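Long-range contacts in protelomerase (Agrobacterium tumefaciens, PDB 4F43), which resolves replicated telomere junctions into covalently closed hairpin DNA ends, and probably stays on them to protect the ends of the linear chromosome: residues 269-274 and 307-312; 117-122 and 252-257. The protein carries 1 engineered substitution. All coordinates share one frame; numbering follows the deposited sequence.

In the fold
From the N terminus, the chain first reaches strand 119-120, just after helix 97-115. Contact 2 closes a loop of 129 residues there, bringing 252-257, between helices 230-248 and 263-276, back against 117-122. Contact 1 opens only after that loop has closed: from 269-274 on helix 263-276 the chain runs through 32 further residues to strand 307-308 and the start of helix 310-316. The two loops therefore follow in series, neither enclosing nor crossing the other, with contact centres 12 Å apart. Strands 119-120 and 307-308 pair in parallel, Thr-308 N lying 2.7 Å from Ile-119 O, and Tyr-307 OH lies 2.6 Å from Glu-257 OE2. Together these links join the 252-257 loop to helices 263-276 and 310-316.

Contact 1: residues 269-274 and 307-312; sequences AEVAYH and YTLPED
Helix residues 269-274 pass the strand-to-helix junction 307-312 with the backbones closest at Glu-270 and Tyr-307, whose CA atoms are 7.3 Å apart. Glu-270 swings CG away from the backbone N (chi1 -163°) and bends at chi2 (81°), which turns the carboxylate toward the strand, while its CG lies 3.8 Å from Leu-309 CG. Its OE2 stands 3.0 Å from Tyr-307 O; both are acceptors, so this is a close approach and not a hydrogen bond. Separately, one water donates to Glu-270 OE2 (2.8 Å) and to Asp-312 OD2 (2.9 Å) and accepts from Leu-309 N (3.0 Å), placing a shared solvent molecule between two carboxylates. Leu-309 is the N-cap residue of helix 310-316, the last helix of this chain, which follows strand 307-308, itself paired in parallel with 119-120. Further along, Leu-309 CD1 approaches His-274 CD2 at 3.5 Å, obliquely to the ring. Asp-312 OD1 comes to the imidazole edge, near its plane, and Glu-311 CG lies 3.5 Å from His-274 NE2, whereas Glu-311 OE2 is hydrogen-bonded to Tyr-124 OH on helix 124-134.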
loop_
_atom_site.group_PDB
_atom_site.type_symbol
_atom_site.label_atom_id
_atom_site.label_comp_id
_atom_site.label_asym_id
_atom_site.label_seq_id
_atom_site.Cartn_x
_atom_site.Cartn_y
_atom_site.Cartn_z
ATOM N N ALA A 269 4.248 -13.954 1.935
ATOM C CA ALA A 269 5.270 -13.961 2.978
ATOM C C ALA A 269 5.336 -15.306 3.698
ATOM O O ALA A 269 6.398 -15.936 3.773
ATOM C CB ALA A 269 5.020 -12.839 3.970
ATOM N N GLU A 270 4.189 -15.742 4.211
ATOM C CA GLU A 270 4.098 -16.984 4.972
ATOM C C GLU A 270 4.585 -18.192 4.173
ATOM O O GLU A 270 5.388 -18.991 4.661
ATOM C CB GLU A 270 2.655 -17.212 5.426
ATOM C CG GLU A 270 2.501 -18.227 6.545
ATOM C CD GLU A 270 2.783 -17.631 7.912
ATOM O OE1 GLU A 270 3.132 -16.434 7.982
ATOM O OE2 GLU A 270 2.649 -18.356 8.920
ATOM N N VAL A 271 4.096 -18.317 2.942
ATOM C CA VAL A 271 4.435 -19.454 2.092
ATOM C C VAL A 271 5.903 -19.448 1.666
ATOM O O VAL A 271 6.585 -20.471 1.760
ATOM C CB VAL A 271 3.528 -19.523 0.845
ATOM C CG1 VAL A 271 4.031 -20.583 -0.123
ATOM C CG2 VAL A 271 2.091 -19.807 1.252
ATOM N N ALA A 272 6.392 -18.299 1.206
ATOM C CA ALA A 272 7.780 -18.216 0.761
ATOM C C ALA A 272 8.755 -18.402 1.919
ATOM O O ALA A 272 9.874 -18.879 1.722
ATOM C CB ALA A 272 8.042 -16.916 0.035
ATOM N N TYR A 273 8.336 -18.026 3.125
ATOM C CA TYR A 273 9.123 -18.358 4.306
ATOM C C TYR A 273 9.068 -19.861 4.548
ATOM O O TYR A 273 10.066 -20.482 4.910
ATOM C CB TYR A 273 8.624 -17.616 5.548
ATOM C CG TYR A 273 9.318 -18.062 6.816
ATOM C CD1 TYR A 273 10.555 -17.541 7.173
ATOM C CD2 TYR A 273 8.742 -19.014 7.650
ATOM C CE1 TYR A 273 11.197 -17.952 8.327
ATOM C CE2 TYR A 273 9.374 -19.429 8.803
ATOM C CZ TYR A 273 10.601 -18.895 9.139
ATOM O OH TYR A 273 11.233 -19.307 10.290
ATOM N N HIS A 274 7.890 -20.440 4.342
ATOM C CA HIS A 274 7.685 -21.866 4.573
ATOM C C HIS A 274 8.503 -22.725 3.610
ATOM O O HIS A 274 8.824 -23.874 3.913
ATOM C CB HIS A 274 6.199 -22.209 4.442
ATOM C CG HIS A 274 5.866 -23.618 4.826
ATOM N ND1 HIS A 274 5.992 -24.678 3.953
ATOM C CD2 HIS A 274 5.405 -24.139 5.987
ATOM C CE1 HIS A 274 5.626 -25.792 4.563
ATOM N NE2 HIS A 274 5.265 -25.493 5.797
ATOM N N TYR A 307 -1.446 -15.131 9.527
ATOM C CA TYR A 307 -1.910 -16.434 9.065
ATOM C C TYR A 307 -1.060 -17.559 9.639
ATOM O O TYR A 307 0.082 -17.346 10.042
ATOM C CB TYR A 307 -1.870 -16.511 7.537
ATOM C CG TYR A 307 -2.826 -15.578 6.834
ATOM C CD1 TYR A 307 -4.069 -15.278 7.380
ATOM C CD2 TYR A 307 -2.484 -14.999 5.620
ATOM C CE1 TYR A 307 -4.944 -14.424 6.733
ATOM C CE2 TYR A 307 -3.349 -14.145 4.967
ATOM C CZ TYR A 307 -4.578 -13.861 5.527
ATOM O OH TYR A 307 -5.445 -13.010 4.880
ATOM N N THR A 308 -1.627 -18.760 9.676
ATOM C CA THR A 308 -0.866 -19.950 10.037
ATOM C C THR A 308 -1.162 -21.087 9.062
ATOM O O THR A 308 -2.320 -21.392 8.769
ATOM C CB THR A 308 -1.113 -20.393 11.501
ATOM O OG1 THR A 308 -0.379 -21.595 11.770
ATOM C CG2 THR A 308 -2.593 -20.633 11.768
ATOM N N LEU A 309 -0.103 -21.698 8.544
ATOM C CA LEU A 309 -0.244 -22.754 7.550
ATOM C C LEU A 309 -0.728 -24.062 8.170
ATOM O O LEU A 309 -0.295 -24.432 9.262
ATOM C CB LEU A 309 1.068 -22.959 6.786
ATOM C CG LEU A 309 1.471 -21.804 5.867
ATOM C CD1 LEU A 309 2.621 -22.212 4.963
ATOM C CD2 LEU A 309 0.285 -21.322 5.046
ATOM N N PRO A 310 -1.635 -24.761 7.466
ATOM C CA PRO A 310 -2.288 -25.995 7.920
ATOM C C PRO A 310 -1.299 -27.061 8.378
ATOM O O PRO A 310 -1.551 -27.733 9.376
ATOM C CB PRO A 310 -3.020 -26.481 6.667
ATOM C CG PRO A 310 -3.264 -25.257 5.877
ATOM C CD PRO A 310 -2.090 -24.363 6.122
ATOM N N GLU A 311 -0.196 -27.214 7.653
ATOM C CA GLU A 311 0.814 -28.209 8.000
ATOM C C GLU A 311 1.514 -27.874 9.315
ATOM O O GLU A 311 1.801 -28.765 10.117
ATOM C CB GLU A 311 1.836 -28.371 6.872
ATOM C CG GLU A 311 2.163 -27.088 6.125
ATOM C CD GLU A 311 1.569 -27.064 4.728
ATOM O OE1 GLU A 311 0.364 -27.357 4.586
ATOM O OE2 GLU A 311 2.312 -26.764 3.769
ATOM N N ASP A 312 1.787 -26.592 9.530
ATOM C CA ASP A 312 2.382 -26.139 10.781
ATOM C C ASP A 312 1.418 -26.391 11.932
ATOM O O ASP A 312 1.811 -26.884 12.988
ATOM C CB ASP A 312 2.734 -24.653 10.706
ATOM C CG ASP A 312 3.712 -24.340 9.590
ATOM O OD1 ASP A 312 4.431 -25.262 9.153
ATOM O OD2 ASP A 312 3.762 -23.171 9.151
HETATM O O HOH W 1 2.270 -20.869 10.096
HETATM O O HOH W 2 1.104 -15.057 7.391
#

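Contact 2: residues 117-122 and 252-257; sequences ALITFE and VWPKEE
Phe-121 is engaged in two different ways by consecutive residues: its edge meets the indole of Trp-253, and one of its faces meets Pro-254. The first is a T-shaped (edge-to-face) pair, with the Phe-121 ring and the six-membered ring of Trp-253 centred 4.9 Å apart and their planes inclined at 66°. Phe-121 CZ leads, standing over the indole face and approaching Trp-253 CZ3 to 3.8 Å. The second is a CH-pi contact: Pro-254 CD lies 3.9 Å from the centroid of the Phe-121 ring and 30° off its normal. Phe-121 is also the centre of an inverse gamma turn, a sharp bend in the chain just past strand 119-120.

The indole is held from its own segment. Trp-253 NE1 donates to Glu-257 OE2 at 2.9 Å, the acceptor lying nearly in the ring plane and using its anti lone pair. A type I beta turn from Pro-254 to Glu-257 carries the carboxylate back toward the tryptophan, and the same OE2 is hydrogen-bonded to Tyr-307 OH.

Ile-119 fills the other end of the contact. CG1, beside the backbone N (chi1 -63°), carries CD1 into van der Waals contact with Glu-257 OE1 (3.7 Å), while CG2, anti to that N, packs on Pro-254 CB at 3.8 Å and is also bordered by Glu-256 OE1 (3.6 Å). At the outer margin, a water 2.9 Å from Thr-120 OG1 donates a weak bond to Glu-256 OE2.

Within the catalytic-domain family region, this contact sets the loop between helices 230-248 and 263-276 against strand 119-120. That strand pairs with 307-308, where Tyr-307 meets Phe-121 edge-to-face, while Val-127 of helix 124-134 and Leu-267 of helix 263-276 also pack on Phe-121.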
loop_
_atom_site.group_PDB
_atom_site.type_symbol
_atom_site.label_atom_id
_atom_site.label_comp_id
_atom_site.label_asym_id
_atom_site.label_seq_id
_atom_site.Cartn_x
_atom_site.Cartn_y
_atom_site.Cartn_z
ATOM N N ALA A 117 -3.720 -14.771 18.070
ATOM C CA ALA A 117 -4.835 -15.493 17.473
ATOM C C ALA A 117 -4.668 -15.594 15.961
ATOM O O ALA A 117 -5.351 -14.908 15.202
ATOM C CB ALA A 117 -6.149 -14.814 17.821
ATOM N N LEU A 118 -3.747 -16.453 15.534
ATOM C CA LEU A 118 -3.464 -16.647 14.115
ATOM C C LEU A 118 -4.619 -17.329 13.387
ATOM O O LEU A 118 -5.328 -18.156 13.960
ATOM C CB LEU A 118 -2.181 -17.462 13.938
ATOM C CG LEU A 118 -0.940 -16.701 13.470
ATOM C CD1 LEU A 118 -0.821 -15.366 14.185
ATOM C CD2 LEU A 118 0.308 -17.539 13.692
ATOM N N ILE A 119 -4.795 -16.971 12.119
ATOM C CA ILE A 119 -5.853 -17.535 11.291
ATOM C C ILE A 119 -5.324 -18.690 10.452
ATOM O O ILE A 119 -4.305 -18.564 9.775
ATOM C CB ILE A 119 -6.460 -16.473 10.356
ATOM C CG1 ILE A 119 -7.130 -15.367 11.171
ATOM C CG2 ILE A 119 -7.454 -17.107 9.394
ATOM C CD1 ILE A 119 -7.759 -14.285 10.327
ATOM N N THR A 120 -6.024 -19.819 10.500
ATOM C CA THR A 120 -5.598 -21.009 9.779
ATOM C C THR A 120 -6.017 -20.947 8.314
ATOM O O THR A 120 -7.189 -21.120 7.982
ATOM C CB THR A 120 -6.174 -22.280 10.423
ATOM O OG1 THR A 120 -6.246 -22.106 11.844
ATOM C CG2 THR A 120 -5.300 -23.482 10.104
ATOM N N PHE A 121 -5.046 -20.697 7.442
ATOM C CA PHE A 121 -5.296 -20.603 6.009
ATOM C C PHE A 121 -5.321 -21.994 5.391
ATOM O O PHE A 121 -4.369 -22.410 4.731
ATOM C CB PHE A 121 -4.216 -19.750 5.345
ATOM C CG PHE A 121 -4.715 -18.929 4.191
ATOM C CD1 PHE A 121 -4.257 -17.636 4.000
ATOM C CD2 PHE A 121 -5.639 -19.445 3.299
ATOM C CE1 PHE A 121 -4.712 -16.872 2.941
ATOM C CE2 PHE A 121 -6.097 -18.689 2.234
ATOM C CZ PHE A 121 -5.634 -17.402 2.056
ATOM N N GLU A 122 -6.421 -22.707 5.607
ATOM C CA GLU A 122 -6.525 -24.111 5.217
ATOM C C GLU A 122 -6.479 -24.363 3.710
ATOM O O GLU A 122 -5.772 -25.258 3.248
ATOM C CB GLU A 122 -7.772 -24.745 5.837
ATOM C CG GLU A 122 -7.590 -25.134 7.293
ATOM C CD GLU A 122 -8.829 -24.879 8.127
ATOM O OE1 GLU A 122 -9.759 -24.212 7.626
ATOM O OE2 GLU A 122 -8.867 -25.343 9.286
ATOM N N VAL A 252 -13.141 -20.300 -0.715
ATOM C CA VAL A 252 -11.874 -20.947 -0.382
ATOM C C VAL A 252 -11.068 -20.130 0.623
ATOM O O VAL A 252 -10.065 -20.601 1.160
ATOM C CB VAL A 252 -11.016 -21.205 -1.635
ATOM C CG1 VAL A 252 -11.774 -22.079 -2.622
ATOM C CG2 VAL A 252 -10.607 -19.892 -2.280
ATOM N N TRP A 253 -11.514 -18.904 0.875
ATOM C CA TRP A 253 -10.849 -18.025 1.825
ATOM C C TRP A 253 -11.351 -18.327 3.233
ATOM O O TRP A 253 -12.526 -18.651 3.411
ATOM C CB TRP A 253 -11.123 -16.562 1.464
ATOM C CG TRP A 253 -10.131 -15.591 2.034
ATOM C CD1 TRP A 253 -10.191 -14.973 3.250
ATOM C CD2 TRP A 253 -8.932 -15.122 1.405
ATOM N NE1 TRP A 253 -9.103 -14.152 3.419
ATOM C CE2 TRP A 253 -8.315 -14.226 2.300
ATOM C CE3 TRP A 253 -8.320 -15.374 0.174
ATOM C CZ2 TRP A 253 -7.117 -13.580 2.003
ATOM C CZ3 TRP A 253 -7.132 -14.732 -0.119
ATOM C CH2 TRP A 253 -6.543 -13.846 0.791
ATOM N N PRO A 254 -10.455 -18.242 4.234
ATOM C CA PRO A 254 -10.785 -18.446 5.648
ATOM C C PRO A 254 -12.061 -17.724 6.076
ATOM O O PRO A 254 -12.262 -16.559 5.731
ATOM C CB PRO A 254 -9.576 -17.849 6.365
ATOM C CG PRO A 254 -8.445 -18.141 5.442
ATOM C CD PRO A 254 -9.005 -18.052 4.040
ATOM N N LYS A 255 -12.908 -18.425 6.823
ATOM C CA LYS A 255 -14.212 -17.909 7.230
ATOM C C LYS A 255 -14.117 -16.736 8.201
ATOM O O LYS A 255 -15.096 -16.024 8.419
ATOM C CB LYS A 255 -15.043 -19.031 7.856
ATOM C CG LYS A 255 -14.357 -19.710 9.030
ATOM C CD LYS A 255 -15.151 -20.906 9.529
ATOM C CE LYS A 255 -14.423 -21.622 10.660
ATOM N NZ LYS A 255 -15.164 -22.829 11.124
ATOM N N GLU A 256 -12.936 -16.536 8.776
ATOM C CA GLU A 256 -12.742 -15.503 9.787
ATOM C C GLU A 256 -12.711 -14.097 9.191
ATOM O O GLU A 256 -12.764 -13.107 9.921
ATOM C CB GLU A 256 -11.456 -15.762 10.580
ATOM C CG GLU A 256 -11.456 -17.051 11.396
ATOM C CD GLU A 256 -11.142 -18.281 10.563
ATOM O OE1 GLU A 256 -10.918 -18.136 9.342
ATOM O OE2 GLU A 256 -11.115 -19.393 11.132
ATOM N N GLU A 257 -12.627 -14.009 7.867
ATOM C CA GLU A 257 -12.526 -12.715 7.203
ATOM C C GLU A 257 -12.996 -12.768 5.754
ATOM O O GLU A 257 -13.488 -13.793 5.283
ATOM C CB GLU A 257 -11.084 -12.209 7.258
ATOM C CG GLU A 257 -10.103 -13.091 6.505
ATOM C CD GLU A 257 -8.672 -12.605 6.617
ATOM O OE1 GLU A 257 -8.363 -11.875 7.582
ATOM O OE2 GLU A 257 -7.857 -12.950 5.736
HETATM O O HOH W 3 -8.412 -20.488 12.788
#